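Local coordinates for lipoprotein YgdI/YgdR-like SH3-like domain-containing protein (Shewanella oneidensis, PDB 2RB6) that is of unknown function but is predicted to be a membrane-attached lipoprotein whose SH3-like domain is built from small antiparallel sheets, at residues 3-8 and 48-53; 17-22 and 31-36; 27-32 and 41-46. All blocks are in the same frame, centred on the assembly; numbering follows the deposited sequence.

Interaction 1 of 3, residues 3-8 and 48-53; sequences SQYIMS and TQIIER
Gln4 to Ser8 and Thr48 to Arg53 form the antiparallel strand pair that joins the two ends of this SH3-like domain, their N-to-C directions 165° apart. Gln4 faces Arg53 and Ile6 faces Ile51 in hydrogen-bonded pairs. Each is closed by two amide-carbonyl bonds, among them Arg53 N to Gln4 O at 2.9 Å and Ile51 N to Ile6 O at 2.8 Å. Tyr5 with Glu52, between these two, and Met7 with Ile50, beyond Ile6, are non-hydrogen-bonded pairs, and Thr48 N continues the pairing to Ser8 O.

The first strand is the middle one of a three-stranded sheet, with strand 14-17 along its other edge; partnership of the first and last strands is a hallmark of SH3-like barrels. Tyr5, Met7, Ile50 and Glu52 share one face, where Tyr5, Met7 and Ile50 also touch Pro21 or the tyrosines of strand 29-33. With CG opposite its carbonyl carbon (chi1 -73°), Tyr5 lies alongside Glu52, pointing the same way, its ring only 18° from the carboxylate plane. Ring atom CE2 rests 3.7 Å from Glu52 CB, while Ile50 CG2 meets the ring edge at CD2. Ser3 OG donates to Glu52 OE2 at 2.9 Å from the anti side, somewhat out of the carboxylate plane, giving this exposed acid a neutral partner. An alanine in place of Tyr5 would be likely to open a gap beside Ile50 CG2 and leave the methylene carbons of Glu52 without their flat neighbour.

On the face of Gln4, Ile6 and Arg53, the extended arginine carries its guanidinium back over Ile6, whose CD1 sits over one face of it, 3.4 Å from NH1. Near the other end Gln49 NE2 makes a weak bond to Ser8 OG, 3.5 Å long.

Interaction 2 of 3, residues 17-22 and 31-36; sequences SDSKPK and LYYDED
Lys22 and Leu31 are joined by a pair of backbone hydrogen bonds, the antiparallel bridge that starts strand 22-24 against strand 29-33. Lys22 N reaches Leu31 O at 2.9 Å, and Leu31 N returns to Lys22 O with an almost straight N-H...O angle of 175°, although the donor stands above the carbonyl plane. Leu31 O has a further neighbour in Pro21 CA, 3.1 Å away in a CA-H...O contact.

The polar contacts of side chains gather at the other end of the segment 17-22. Ser17 is buried, and with OG opposite its backbone N (chi1 177°) the hydroxyl is carried to Tyr33 O at 3.1 Å, a possible hydrogen bond whose single proton could instead go to another acceptor close by. One water fills the angle between loop and strand: it accepts from Tyr33 N at 3.1 Å, gives a weak bond to Ser19 O, and lies 2.9 Å from Ser17 OG, to which it is also bonded. Where the strand stands off from the loop, this water therefore supplies the partner that the amide of Tyr33 takes here.

Apolar contacts fill in between. Pro21 CB packs on Tyr32 CB at 4.0 Å, and Tyr32 CD1 meets Ser17 CB at 3.9 Å. The tyrosine's CG sits between its own N and carbonyl carbon (chi1 76°), and the ring continues past Ser17 to Ile15; Pro21 in turn touches Tyr5 and Met7.

Ser17 still pairs with Tyr5 in the sheet of strand 4-9, whereas Lys22 already belongs to the sheet of strand 29-33. A short loop between strands 14-17 and 22-24 thus carries the chain from one sheet to the other, in the place where small SH3-like barrels often have one sharply bent strand.

Interaction 3 of 3, residues 27-32 and 41-46; sequences TGMYLY and MIKQED
Met29, Tyr30 and Leu31 run against Lys43, Ile42 and Met41 as the arms of an antiparallel hairpin, the strand directions 151° apart. Tyr30 with Ile42 is the hydrogen-bonded pair: Tyr30 N gives a nearly straight bond to Ile42 O at 2.8 Å, while the return bond from Ile42 N is longer and more bent. Gln44 N, where the chain enters the 3-10 turn 44-46, adds a bond to Gly28 O at 2.7 Å. Gly28, with its positive phi, and Met29 both face Asp24 on the strand's other side, a G1 beta bulge.

This hairpin, followed by a short 3-10 turn before the last strand, follows the order familiar from SH3-like domains. Tyr30 and Ile42 share the face turned to Met7, and Ile42 CG2 presses on Tyr30 CB at 3.5 Å. The same CG2 also lies against the Tyr32 ring, 4.1 Å from CE2. Gln44 runs alongside Tyr30, bending at chi2 (-73°) to bring NE2 to the ring edge, 3.5 Å from CE2.

On the opposite face, with Leu31 and Lys43, the selenomethionines Met29 and Met41 cross at about a right angle, SE to SE 3.8 Å. Met41 CG lies also 3.7 Å from Leu31 CD2, and the methyl of Met29 reaches the bent Lys43 chain, 3.8 Å from NZ.

Interactions 2 and 3 share Leu31 and Tyr32: strand 29-33 meets the bent segment 17-22 along one edge and strand 39-43 along the other. Both are nested in the loop that interaction 1 closes. Interactions 1 and 2, with centres about 10 Å apart, join through the sheet, where Ser17 N probably bonds to Tyr5 O at 2.8 Å. Interactions 1 and 3 lie on opposite sides of the chain's centre, about 14 Å between centres, yet meet between the sheets: Met7 CE is 3.7 Å from Tyr30 CG, and Ile50 CD1 also packs on that ring. Pro21 CB approaches Tyr30 CD1 at 3.9 Å, so all three contacts border one small apolar core.

Interaction 1 of 3, residues 3-8 and 48-53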
loop_
_atom_site.group_PDB
_atom_site.type_symbol
_atom_site.label_atom_id
_atom_site.label_comp_id
_atom_site.label_asym_id
_atom_site.label_seq_id
_atom_site.Cartn_x
_atom_site.Cartn_y
_atom_site.Cartn_z
ATOM N N SER A 3 -4.798 -5.877 -9.885
ATOM C CA SER A 3 -3.819 -6.449 -8.961
ATOM C C SER A 3 -4.194 -6.111 -7.524
ATOM O O SER A 3 -4.880 -5.125 -7.267
ATOM C CB SER A 3 -2.410 -5.921 -9.260
ATOM O OG SER A 3 -1.723 -6.754 -10.172
ATOM N N GLN A 4 -3.741 -6.938 -6.594
ATOM C CA GLN A 4 -4.027 -6.737 -5.186
ATOM C C GLN A 4 -2.733 -6.310 -4.505
ATOM O O GLN A 4 -1.684 -6.922 -4.701
ATOM C CB GLN A 4 -4.568 -8.041 -4.581
ATOM C CG GLN A 4 -4.724 -8.078 -3.057
ATOM C CD GLN A 4 -5.792 -7.129 -2.517
ATOM O OE1 GLN A 4 -6.957 -7.186 -2.923
ATOM N NE2 GLN A 4 -5.400 -6.263 -1.579
ATOM N N TYR A 5 -2.801 -5.238 -3.729
ATOM C CA TYR A 5 -1.619 -4.757 -3.046
ATOM C C TYR A 5 -1.661 -4.923 -1.549
ATOM O O TYR A 5 -2.709 -4.824 -0.921
ATOM C CB TYR A 5 -1.343 -3.296 -3.400
ATOM C CG TYR A 5 -0.813 -3.124 -4.793
ATOM C CD1 TYR A 5 -1.681 -2.982 -5.881
ATOM C CD2 TYR A 5 0.557 -3.109 -5.032
ATOM C CE1 TYR A 5 -1.191 -2.827 -7.172
ATOM C CE2 TYR A 5 1.058 -2.954 -6.320
ATOM C CZ TYR A 5 0.183 -2.810 -7.381
ATOM O OH TYR A 5 0.690 -2.613 -8.645
ATOM N N ILE A 6 -0.487 -5.186 -0.994
ATOM C CA ILE A 6 -0.317 -5.386 0.425
ATOM C C ILE A 6 1.005 -4.756 0.838
ATOM O O ILE A 6 2.030 -4.941 0.171
ATOM C CB ILE A 6 -0.287 -6.891 0.768
ATOM C CG1 ILE A 6 -1.674 -7.500 0.579
ATOM C CG2 ILE A 6 0.210 -7.093 2.179
ATOM C CD1 ILE A 6 -1.712 -8.997 0.817
HETATM N N MSE A 7 0.961 -3.998 1.931
HETATM C CA MSE A 7 2.139 -3.341 2.467
HETATM C C MSE A 7 2.425 -3.915 3.848
HETATM O O MSE A 7 1.515 -4.086 4.673
HETATM C CB MSE A 7 1.897 -1.844 2.601
HETATM C CG MSE A 7 1.338 -1.199 1.356
HETATM SE SE MSE A 7 0.975 0.694 1.616
HETATM C CE MSE A 7 2.825 1.293 1.534
ATOM N N SER A 8 3.694 -4.211 4.093
ATOM C CA SER A 8 4.114 -4.745 5.377
ATOM C C SER A 8 4.835 -3.660 6.157
ATOM O O SER A 8 5.741 -3.006 5.643
ATOM C CB SER A 8 5.021 -5.964 5.179
ATOM O OG SER A 8 4.256 -7.103 4.811
ATOM N N THR A 48 8.242 -1.940 5.015
ATOM C CA THR A 48 9.376 -2.793 4.679
ATOM C C THR A 48 9.324 -3.284 3.229
ATOM O O THR A 48 10.363 -3.455 2.585
ATOM C CB THR A 48 9.474 -4.025 5.624
ATOM O OG1 THR A 48 8.270 -4.795 5.550
ATOM C CG2 THR A 48 9.709 -3.581 7.067
ATOM N N GLN A 49 8.121 -3.480 2.700
ATOM C CA GLN A 49 7.973 -3.966 1.333
ATOM C C GLN A 49 6.583 -3.702 0.753
ATOM O O GLN A 49 5.608 -3.540 1.493
ATOM C CB GLN A 49 8.243 -5.479 1.311
ATOM C CG GLN A 49 7.403 -6.237 2.342
ATOM C CD GLN A 49 7.756 -7.714 2.458
ATOM O OE1 GLN A 49 8.866 -8.137 2.121
ATOM N NE2 GLN A 49 6.814 -8.503 2.965
ATOM N N ILE A 50 6.495 -3.654 -0.572
ATOM C CA ILE A 50 5.212 -3.475 -1.236
ATOM C C ILE A 50 5.000 -4.698 -2.130
ATOM O O ILE A 50 5.797 -4.965 -3.029
ATOM C CB ILE A 50 5.181 -2.186 -2.069
ATOM C CG1 ILE A 50 5.262 -0.977 -1.130
ATOM C CG2 ILE A 50 3.900 -2.147 -2.917
ATOM C CD1 ILE A 50 5.435 0.354 -1.832
ATOM N N ILE A 51 3.927 -5.441 -1.868
ATOM C CA ILE A 51 3.655 -6.667 -2.612
ATOM C C ILE A 51 2.515 -6.642 -3.620
ATOM O O ILE A 51 1.366 -6.348 -3.284
ATOM C CB ILE A 51 3.382 -7.838 -1.648
ATOM C CG1 ILE A 51 4.469 -7.888 -0.575
ATOM C CG2 ILE A 51 3.350 -9.150 -2.423
ATOM C CD1 ILE A 51 4.163 -8.817 0.570
ATOM N N GLU A 52 2.841 -6.977 -4.863
ATOM C CA GLU A 52 1.821 -7.023 -5.892
ATOM C C GLU A 52 1.404 -8.462 -6.210
ATOM O O GLU A 52 2.233 -9.310 -6.534
ATOM C CB GLU A 52 2.307 -6.365 -7.172
ATOM C CG GLU A 52 1.319 -6.558 -8.287
ATOM C CD GLU A 52 1.811 -6.042 -9.606
ATOM O OE1 GLU A 52 3.028 -6.113 -9.861
ATOM O OE2 GLU A 52 0.974 -5.584 -10.401
ATOM N N ARG A 53 0.109 -8.727 -6.103
ATOM C CA ARG A 53 -0.422 -10.039 -6.411
ATOM C C ARG A 53 -1.258 -9.904 -7.666
ATOM O O ARG A 53 -2.255 -9.186 -7.698
ATOM C CB ARG A 53 -1.225 -10.583 -5.225
ATOM C CG ARG A 53 -0.306 -11.180 -4.149
ATOM C CD ARG A 53 -1.035 -11.586 -2.877
ATOM N NE ARG A 53 -0.110 -12.090 -1.862
ATOM C CZ ARG A 53 -0.461 -12.401 -0.618
ATOM N NH1 ARG A 53 -1.724 -12.258 -0.224
ATOM N NH2 ARG A 53 0.451 -12.859 0.228
#

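Interaction 2 of 3, residues 17-22 and 31-36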
loop_
_atom_site.group_PDB
_atom_site.type_symbol
_atom_site.label_atom_id
_atom_site.label_comp_id
_atom_site.label_asym_id
_atom_site.label_seq_id
_atom_site.Cartn_x
_atom_site.Cartn_y
_atom_site.Cartn_z
ATOM N N SER A 17 -4.674 -2.964 -0.194
ATOM C CA SER A 17 -5.131 -1.871 -1.055
ATOM C C SER A 17 -5.379 -2.405 -2.469
ATOM O O SER A 17 -4.666 -3.297 -2.932
ATOM C CB SER A 17 -4.076 -0.761 -1.104
ATOM O OG SER A 17 -4.475 0.277 -1.982
ATOM N N ASP A 18 -6.377 -1.868 -3.164
ATOM C CA ASP A 18 -6.654 -2.344 -4.524
ATOM C C ASP A 18 -5.936 -1.518 -5.597
ATOM O O ASP A 18 -6.035 -1.818 -6.789
ATOM C CB ASP A 18 -8.171 -2.390 -4.790
ATOM C CG ASP A 18 -8.882 -3.482 -3.975
ATOM O OD1 ASP A 18 -8.535 -4.680 -4.118
ATOM O OD2 ASP A 18 -9.796 -3.139 -3.193
ATOM N N SER A 19 -5.207 -0.489 -5.163
ATOM C CA SER A 19 -4.435 0.370 -6.067
ATOM C C SER A 19 -2.989 0.405 -5.606
ATOM O O SER A 19 -2.697 0.270 -4.419
ATOM C CB SER A 19 -4.951 1.813 -6.067
ATOM O OG SER A 19 -6.297 1.903 -6.495
ATOM N N LYS A 20 -2.092 0.596 -6.562
ATOM C CA LYS A 20 -0.673 0.685 -6.283
ATOM C C LYS A 20 -0.408 1.926 -5.414
ATOM O O LYS A 20 -0.760 3.048 -5.789
ATOM C CB LYS A 20 0.087 0.782 -7.611
ATOM C CG LYS A 20 1.585 0.981 -7.494
ATOM C CD LYS A 20 2.218 1.210 -8.861
ATOM C CE LYS A 20 3.692 1.600 -8.739
ATOM N NZ LYS A 20 4.540 0.517 -8.150
ATOM N N PRO A 21 0.188 1.737 -4.226
ATOM C CA PRO A 21 0.470 2.888 -3.362
ATOM C C PRO A 21 1.470 3.814 -4.063
ATOM O O PRO A 21 2.479 3.361 -4.618
ATOM C CB PRO A 21 1.022 2.244 -2.078
ATOM C CG PRO A 21 1.640 0.975 -2.557
ATOM C CD PRO A 21 0.663 0.481 -3.616
ATOM N N LYS A 22 1.169 5.109 -4.050
ATOM C CA LYS A 22 1.998 6.119 -4.705
ATOM C C LYS A 22 2.896 6.837 -3.688
ATOM O O LYS A 22 2.403 7.469 -2.752
ATOM C CB LYS A 22 1.068 7.114 -5.396
ATOM C CG LYS A 22 1.652 7.859 -6.573
ATOM C CD LYS A 22 0.532 8.312 -7.511
ATOM C CE LYS A 22 1.068 9.051 -8.742
ATOM N NZ LYS A 22 1.670 10.381 -8.403
ATOM N N LEU A 31 0.807 7.049 -0.242
ATOM C CA LEU A 31 -0.637 7.230 -0.320
ATOM C C LEU A 31 -1.230 5.967 -0.929
ATOM O O LEU A 31 -0.672 5.389 -1.871
ATOM C CB LEU A 31 -0.997 8.439 -1.191
ATOM C CG LEU A 31 -1.044 9.857 -0.598
ATOM C CD1 LEU A 31 -2.340 10.061 0.184
ATOM C CD2 LEU A 31 0.173 10.101 0.290
ATOM N N TYR A 32 -2.367 5.548 -0.387
ATOM C CA TYR A 32 -3.028 4.354 -0.859
ATOM C C TYR A 32 -4.512 4.455 -0.499
ATOM O O TYR A 32 -4.898 5.329 0.272
ATOM C CB TYR A 32 -2.364 3.133 -0.210
ATOM C CG TYR A 32 -2.728 2.871 1.241
ATOM C CD1 TYR A 32 -3.836 2.096 1.560
ATOM C CD2 TYR A 32 -1.938 3.354 2.292
ATOM C CE1 TYR A 32 -4.153 1.793 2.881
ATOM C CE2 TYR A 32 -2.241 3.058 3.633
ATOM C CZ TYR A 32 -3.356 2.271 3.910
ATOM O OH TYR A 32 -3.680 1.929 5.203
ATOM N N TYR A 33 -5.341 3.585 -1.073
ATOM C CA TYR A 33 -6.777 3.602 -0.785
ATOM C C TYR A 33 -7.205 2.430 0.075
ATOM O O TYR A 33 -6.821 1.293 -0.174
ATOM C CB TYR A 33 -7.599 3.608 -2.081
ATOM C CG TYR A 33 -7.469 4.885 -2.857
ATOM C CD1 TYR A 33 -6.317 5.152 -3.602
ATOM C CD2 TYR A 33 -8.469 5.853 -2.813
ATOM C CE1 TYR A 33 -6.161 6.355 -4.279
ATOM C CE2 TYR A 33 -8.324 7.059 -3.485
ATOM C CZ TYR A 33 -7.163 7.305 -4.218
ATOM O OH TYR A 33 -6.999 8.507 -4.877
ATOM N N ASP A 34 -8.014 2.723 1.087
ATOM C CA ASP A 34 -8.493 1.698 1.998
ATOM C C ASP A 34 -9.792 1.051 1.515
ATOM O O ASP A 34 -10.503 1.589 0.660
ATOM C CB ASP A 34 -8.708 2.296 3.391
ATOM C CG ASP A 34 -10.009 3.077 3.500
ATOM O OD1 ASP A 34 -10.265 3.942 2.637
ATOM O OD2 ASP A 34 -10.774 2.829 4.457
ATOM N N GLU A 35 -10.085 -0.114 2.080
ATOM C CA GLU A 35 -11.284 -0.875 1.753
ATOM C C GLU A 35 -12.508 -0.024 2.077
ATOM O O GLU A 35 -12.631 0.477 3.194
ATOM C CB GLU A 35 -11.321 -2.160 2.589
ATOM C CG GLU A 35 -9.944 -2.724 2.982
ATOM C CD GLU A 35 -9.204 -1.870 4.020
ATOM O OE1 GLU A 35 -9.779 -1.602 5.101
ATOM O OE2 GLU A 35 -8.041 -1.476 3.759
ATOM N N ASP A 36 -13.416 0.134 1.117
ATOM C CA ASP A 36 -14.618 0.937 1.348
ATOM C C ASP A 36 -14.226 2.296 1.914
ATOM O O ASP A 36 -14.614 2.636 3.034
ATOM C CB ASP A 36 -15.559 0.255 2.360
ATOM C CG ASP A 36 -16.298 -0.936 1.778
ATOM O OD1 ASP A 36 -17.090 -0.741 0.833
ATOM O OD2 ASP A 36 -16.094 -2.066 2.276
HETATM O O HOH W 1 -3.476 2.598 -3.382
#

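Interaction 3 of 3, residues 27-32 and 41-46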
loop_
_atom_site.group_PDB
_atom_site.type_symbol
_atom_site.label_atom_id
_atom_site.label_comp_id
_atom_site.label_asym_id
_atom_site.label_seq_id
_atom_site.Cartn_x
_atom_site.Cartn_y
_atom_site.Cartn_z
ATOM N N THR A 27 7.105 14.336 1.238
ATOM C CA THR A 27 6.809 14.001 2.628
ATOM C C THR A 27 7.247 12.597 3.044
ATOM O O THR A 27 7.090 12.222 4.207
ATOM C CB THR A 27 5.307 14.085 2.906
ATOM O OG1 THR A 27 4.626 13.144 2.068
ATOM C CG2 THR A 27 4.781 15.477 2.634
ATOM N N GLY A 28 7.791 11.823 2.111
ATOM C CA GLY A 28 8.190 10.468 2.450
ATOM C C GLY A 28 6.969 9.686 2.934
ATOM O O GLY A 28 7.059 8.829 3.822
HETATM N N MSE A 29 5.820 9.999 2.338
HETATM C CA MSE A 29 4.546 9.370 2.671
HETATM C C MSE A 29 4.002 8.523 1.523
HETATM O O MSE A 29 4.029 8.945 0.369
HETATM C CB MSE A 29 3.508 10.449 3.000
HETATM C CG MSE A 29 3.779 11.244 4.253
HETATM SE SE MSE A 29 3.252 10.277 5.831
HETATM C CE MSE A 29 3.855 11.540 7.166
ATOM N N TYR A 30 3.506 7.330 1.840
ATOM C CA TYR A 30 2.909 6.464 0.822
ATOM C C TYR A 30 1.395 6.648 0.878
ATOM O O TYR A 30 0.776 6.448 1.923
ATOM C CB TYR A 30 3.238 4.987 1.077
ATOM C CG TYR A 30 4.399 4.436 0.270
ATOM C CD1 TYR A 30 4.283 4.223 -1.107
ATOM C CD2 TYR A 30 5.617 4.135 0.882
ATOM C CE1 TYR A 30 5.349 3.722 -1.851
ATOM C CE2 TYR A 30 6.689 3.636 0.149
ATOM C CZ TYR A 30 6.551 3.433 -1.214
ATOM O OH TYR A 30 7.616 2.944 -1.934
ATOM N N LEU A 31 0.807 7.049 -0.242
ATOM C CA LEU A 31 -0.637 7.230 -0.320
ATOM C C LEU A 31 -1.230 5.967 -0.929
ATOM O O LEU A 31 -0.672 5.389 -1.871
ATOM C CB LEU A 31 -0.997 8.439 -1.191
ATOM C CG LEU A 31 -1.044 9.857 -0.598
ATOM C CD1 LEU A 31 -2.340 10.061 0.184
ATOM C CD2 LEU A 31 0.173 10.101 0.290
ATOM N N TYR A 32 -2.367 5.548 -0.387
ATOM C CA TYR A 32 -3.028 4.354 -0.859
ATOM C C TYR A 32 -4.512 4.455 -0.499
ATOM O O TYR A 32 -4.898 5.329 0.272
ATOM C CB TYR A 32 -2.364 3.133 -0.210
ATOM C CG TYR A 32 -2.728 2.871 1.241
ATOM C CD1 TYR A 32 -3.836 2.096 1.560
ATOM C CD2 TYR A 32 -1.938 3.354 2.292
ATOM C CE1 TYR A 32 -4.153 1.793 2.881
ATOM C CE2 TYR A 32 -2.241 3.058 3.633
ATOM C CZ TYR A 32 -3.356 2.271 3.910
ATOM O OH TYR A 32 -3.680 1.929 5.203
HETATM N N MSE A 41 -2.670 7.593 4.646
HETATM C CA MSE A 41 -1.227 7.755 4.632
HETATM C C MSE A 41 -0.470 6.829 5.561
HETATM O O MSE A 41 -0.977 6.419 6.603
HETATM C CB MSE A 41 -0.888 9.194 5.000
HETATM C CG MSE A 41 -0.124 9.966 3.950
HETATM SE SE MSE A 41 0.036 11.823 4.482
HETATM C CE MSE A 41 -1.429 12.513 3.410
ATOM N N ILE A 42 0.762 6.527 5.173
ATOM C CA ILE A 42 1.651 5.675 5.950
ATOM C C ILE A 42 3.064 6.154 5.615
ATOM O O ILE A 42 3.372 6.424 4.454
ATOM C CB ILE A 42 1.466 4.172 5.569
ATOM C CG1 ILE A 42 2.387 3.283 6.409
ATOM C CG2 ILE A 42 1.747 3.961 4.086
ATOM C CD1 ILE A 42 1.985 3.145 7.845
ATOM N N LYS A 43 3.912 6.289 6.632
ATOM C CA LYS A 43 5.285 6.749 6.430
ATOM C C LYS A 43 6.107 5.739 5.628
ATOM O O LYS A 43 5.995 4.534 5.836
ATOM C CB LYS A 43 5.965 7.005 7.783
ATOM C CG LYS A 43 5.230 7.982 8.700
ATOM C CD LYS A 43 6.067 8.358 9.923
ATOM C CE LYS A 43 7.357 9.071 9.521
ATOM N NZ LYS A 43 7.096 10.337 8.776
ATOM N N GLN A 44 6.942 6.242 4.724
ATOM C CA GLN A 44 7.778 5.403 3.874
ATOM C C GLN A 44 8.656 4.487 4.722
ATOM O O GLN A 44 8.720 3.275 4.494
ATOM C CB GLN A 44 8.651 6.297 2.992
ATOM C CG GLN A 44 9.125 5.665 1.702
ATOM C CD GLN A 44 10.201 4.627 1.923
ATOM O OE1 GLN A 44 11.306 4.944 2.368
ATOM N NE2 GLN A 44 9.882 3.374 1.620
ATOM N N GLU A 45 9.322 5.080 5.710
ATOM C CA GLU A 45 10.203 4.352 6.611
ATOM C C GLU A 45 9.500 3.248 7.408
ATOM O O GLU A 45 10.155 2.332 7.905
ATOM C CB GLU A 45 10.859 5.327 7.582
ATOM C CG GLU A 45 9.868 6.174 8.344
ATOM C CD GLU A 45 10.519 6.990 9.447
ATOM O OE1 GLU A 45 11.534 7.663 9.165
ATOM O OE2 GLU A 45 10.008 6.963 10.591
ATOM N N ASP A 46 8.179 3.334 7.539
ATOM C CA ASP A 46 7.422 2.325 8.282
ATOM C C ASP A 46 7.120 1.107 7.403
ATOM O O ASP A 46 6.713 0.049 7.907
ATOM C CB ASP A 46 6.097 2.916 8.788
ATOM C CG ASP A 46 6.232 3.622 10.142
ATOM O OD1 ASP A 46 7.272 4.271 10.390
ATOM O OD2 ASP A 46 5.280 3.540 10.952
#